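Nonsense-mediated mRNA decay protein 2 (Saccharomyces cerevisiae, PDB 4LUN) takes part in nonsense-mediated decay of mRNAs containing premature stop codons, binds the UPF1 helicase through its C-terminus and is represented here by its N-terminal MIF4G domain. Local coordinates at residues T75-L80 with L113-Q118. Residues are numbered along the deposited sequence; the frame is centred on the assembly and turned at random.
Sequences TVTECL and LGAFLQ
A115 and F116, at consecutive positions near the end of helix 106-116, make the contact of segment 113-118 with residues 75-80 of helix 69-81, where they meet T77 and L80. The methyl group of A115 points at the other helix and lies 3.9 Å from CG2 of T77. With OG1 of T77 beside the backbone N (chi1 -61°), the threonine methyl stands anti to that N, and OG1 turns back along its own helix to hydrogen-bond the carbonyl oxygen of I73. The hydroxyl is thus satisfied one helical turn earlier, and the methyl provides the nearest approach to A115.

One residue on, F116 carries the larger share of the contact. Its CG is anti to the backbone N (chi1 -170°), and the ring reaches L80 with its CD1-CE1 side. The closest pair is CE1 of F116 and CG of L80, 3.8 Å apart; the branch point approaches the ring obliquely. Around it, CD2 of L80 comes to 4.0 Å from CD1 of F116, and CB of L80 lies equally far from CE1. The leucine therefore meets the ring with its stem and one branch, the two side chains crossing at about a right angle. No hydrogen bond joins the segments, and the CA atoms of T77 and F116 come within 6.3 Å.

This is apolar helix-to-helix packing within the all-helical, HEAT-repeat-like MIF4G domain. L80 also packs on A93 and I97 of helix 87-104, and it shares helix 130-152 with F116: L80 touches V146 and L150 there, and F116 touches F147.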
ATOM      1  N   THR A  75     -12.316   8.878  13.703  1.00 26.94           N
ATOM      2  CA  THR A  75     -11.455   8.140  14.622  1.00 26.72           C
ATOM      3  C   THR A  75     -10.809   6.928  13.961  1.00 31.56           C
ATOM      4  O   THR A  75      -9.595   6.727  14.063  1.00 29.90           O
ATOM      5  CB  THR A  75     -12.230   7.684  15.870  1.00 36.84           C
ATOM      6  OG1 THR A  75     -12.738   8.834  16.557  1.00 37.29           O
ATOM      7  CG2 THR A  75     -11.327   6.888  16.800  1.00 28.54           C
ATOM      8  N   VAL A  76     -11.622   6.124  13.282  1.00 26.64           N
ATOM      9  CA  VAL A  76     -11.130   4.935  12.599  1.00 24.60           C
ATOM     10  C   VAL A  76     -10.174   5.294  11.450  1.00 24.62           C
ATOM     11  O   VAL A  76      -9.187   4.595  11.216  1.00 26.59           O
ATOM     12  CB  VAL A  76     -12.308   4.068  12.095  1.00 29.87           C
ATOM     13  CG1 VAL A  76     -11.937   3.297  10.852  1.00 31.38           C
ATOM     14  CG2 VAL A  76     -12.780   3.124  13.199  1.00 36.39           C
ATOM     15  N   THR A  77     -10.462   6.388  10.749  1.00 25.51           N
ATOM     16  CA  THR A  77      -9.603   6.832   9.656  1.00 23.99           C
ATOM     17  C   THR A  77      -8.192   7.074  10.172  1.00 26.59           C
ATOM     18  O   THR A  77      -7.211   6.640   9.567  1.00 27.32           O
ATOM     19  CB  THR A  77     -10.115   8.119   8.991  1.00 23.77           C
ATOM     20  OG1 THR A  77     -11.412   7.895   8.426  1.00 29.65           O
ATOM     21  CG2 THR A  77      -9.165   8.544   7.872  1.00 29.04           C
ATOM     22  N   GLU A  78      -8.099   7.766  11.304  1.00 26.63           N
ATOM     23  CA  GLU A  78      -6.815   8.032  11.937  1.00 30.74           C
ATOM     24  C   GLU A  78      -6.148   6.739  12.403  1.00 23.79           C
ATOM     25  O   GLU A  78      -4.963   6.526  12.165  1.00 28.25           O
ATOM     26  CB  GLU A  78      -6.999   8.998  13.108  1.00 35.36           C
ATOM     27  CG  GLU A  78      -5.839   9.942  13.320  1.00 52.45           C
ATOM     28  CD  GLU A  78      -6.287  11.288  13.859  1.00 66.48           C
ATOM     29  OE1 GLU A  78      -5.947  12.319  13.238  1.00 70.37           O
ATOM     30  OE2 GLU A  78      -6.980  11.316  14.900  1.00 68.90           O
ATOM     31  N   CYS A  79      -6.914   5.868  13.056  1.00 27.58           N
ATOM     32  CA  CYS A  79      -6.372   4.593  13.531  1.00 25.01           C
ATOM     33  C   CYS A  79      -5.879   3.712  12.388  1.00 27.23           C
ATOM     34  O   CYS A  79      -4.833   3.071  12.500  1.00 26.31           O
ATOM     35  CB  CYS A  79      -7.413   3.829  14.345  1.00 35.83           C
ATOM     36  SG  CYS A  79      -7.876   4.665  15.869  1.00 43.96           S
ATOM     37  N   LEU A  80      -6.644   3.674  11.299  1.00 26.79           N
ATOM     38  CA  LEU A  80      -6.303   2.821  10.165  1.00 26.00           C
ATOM     39  C   LEU A  80      -5.012   3.278   9.496  1.00 28.09           C
ATOM     40  O   LEU A  80      -4.168   2.465   9.110  1.00 25.73           O
ATOM     41  CB  LEU A  80      -7.443   2.819   9.145  1.00 26.38           C
ATOM     42  CG  LEU A  80      -7.618   1.521   8.370  1.00 32.74           C
ATOM     43  CD1 LEU A  80      -7.627   0.344   9.333  1.00 32.64           C
ATOM     44  CD2 LEU A  80      -8.918   1.585   7.580  1.00 29.40           C
ATOM     45  N   LEU A 113     -13.401   5.151   3.078  1.00 18.36           N
ATOM     46  CA  LEU A 113     -12.562   4.844   1.920  1.00 18.42           C
ATOM     47  C   LEU A 113     -12.050   6.116   1.263  1.00 22.49           C
ATOM     48  O   LEU A 113     -10.875   6.209   0.895  1.00 20.23           O
ATOM     49  CB  LEU A 113     -13.337   4.000   0.909  1.00 14.23           C
ATOM     50  CG  LEU A 113     -12.645   3.766  -0.435  1.00 18.01           C
ATOM     51  CD1 LEU A 113     -11.322   3.046  -0.218  1.00 19.76           C
ATOM     52  CD2 LEU A 113     -13.532   2.958  -1.362  1.00 22.73           C
ATOM     53  N   GLY A 114     -12.937   7.095   1.106  1.00 23.32           N
ATOM     54  CA  GLY A 114     -12.563   8.343   0.465  1.00 22.60           C
ATOM     55  C   GLY A 114     -11.460   9.066   1.211  1.00 24.94           C
ATOM     56  O   GLY A 114     -10.543   9.616   0.597  1.00 24.54           O
ATOM     57  N   ALA A 115     -11.547   9.061   2.540  1.00 24.38           N
ATOM     58  CA  ALA A 115     -10.538   9.713   3.369  1.00 22.90           C
ATOM     59  C   ALA A 115      -9.254   8.898   3.385  1.00 21.90           C
ATOM     60  O   ALA A 115      -8.149   9.454   3.353  1.00 24.25           O
ATOM     61  CB  ALA A 115     -11.059   9.910   4.782  1.00 28.44           C
ATOM     62  N   PHE A 116      -9.391   7.574   3.453  1.00 21.68           N
ATOM     63  CA  PHE A 116      -8.208   6.718   3.491  1.00 19.12           C
ATOM     64  C   PHE A 116      -7.366   6.839   2.210  1.00 22.35           C
ATOM     65  O   PHE A 116      -6.139   6.812   2.268  1.00 21.64           O
ATOM     66  CB  PHE A 116      -8.586   5.254   3.757  1.00 22.10           C
ATOM     67  CG  PHE A 116      -7.399   4.369   4.041  1.00 17.47           C
ATOM     68  CD1 PHE A 116      -6.917   4.217   5.332  1.00 29.15           C
ATOM     69  CD2 PHE A 116      -6.744   3.718   3.009  1.00 22.77           C
ATOM     70  CE1 PHE A 116      -5.800   3.414   5.591  1.00 26.43           C
ATOM     71  CE2 PHE A 116      -5.645   2.912   3.258  1.00 20.64           C
ATOM     72  CZ  PHE A 116      -5.168   2.761   4.547  1.00 23.42           C
ATOM     73  N   LEU A 117      -8.020   7.001   1.064  1.00 19.73           N
ATOM     74  CA  LEU A 117      -7.324   7.076  -0.222  1.00 16.92           C
ATOM     75  C   LEU A 117      -6.429   8.308  -0.339  1.00 17.14           C
ATOM     76  O   LEU A 117      -5.527   8.355  -1.190  1.00 18.36           O
ATOM     77  CB  LEU A 117      -8.333   7.035  -1.377  1.00 15.65           C
ATOM     78  CG  LEU A 117      -8.988   5.677  -1.641  1.00 18.28           C
ATOM     79  CD1 LEU A 117     -10.195   5.824  -2.585  1.00 16.02           C
ATOM     80  CD2 LEU A 117      -7.948   4.719  -2.246  1.00 15.99           C
ATOM     81  N   GLN A 118      -6.687   9.310   0.503  1.00 19.67           N
ATOM     82  CA  GLN A 118      -5.858  10.515   0.504  1.00 20.16           C
ATOM     83  C   GLN A 118      -4.416  10.162   0.863  1.00 18.45           C
ATOM     84  O   GLN A 118      -3.483  10.882   0.502  1.00 19.35           O
ATOM     85  CB  GLN A 118      -6.420  11.552   1.478  1.00 22.41           C
ATOM     86  CG  GLN A 118      -5.670  12.877   1.512  1.00 29.83           C
ATOM     87  CD  GLN A 118      -5.631  13.580   0.165  1.00 39.03           C
ATOM     88  OE1 GLN A 118      -6.615  13.591  -0.573  1.00 38.68           O
ATOM     89  NE2 GLN A 118      -4.485  14.176  -0.159  1.00 39.42           N
TER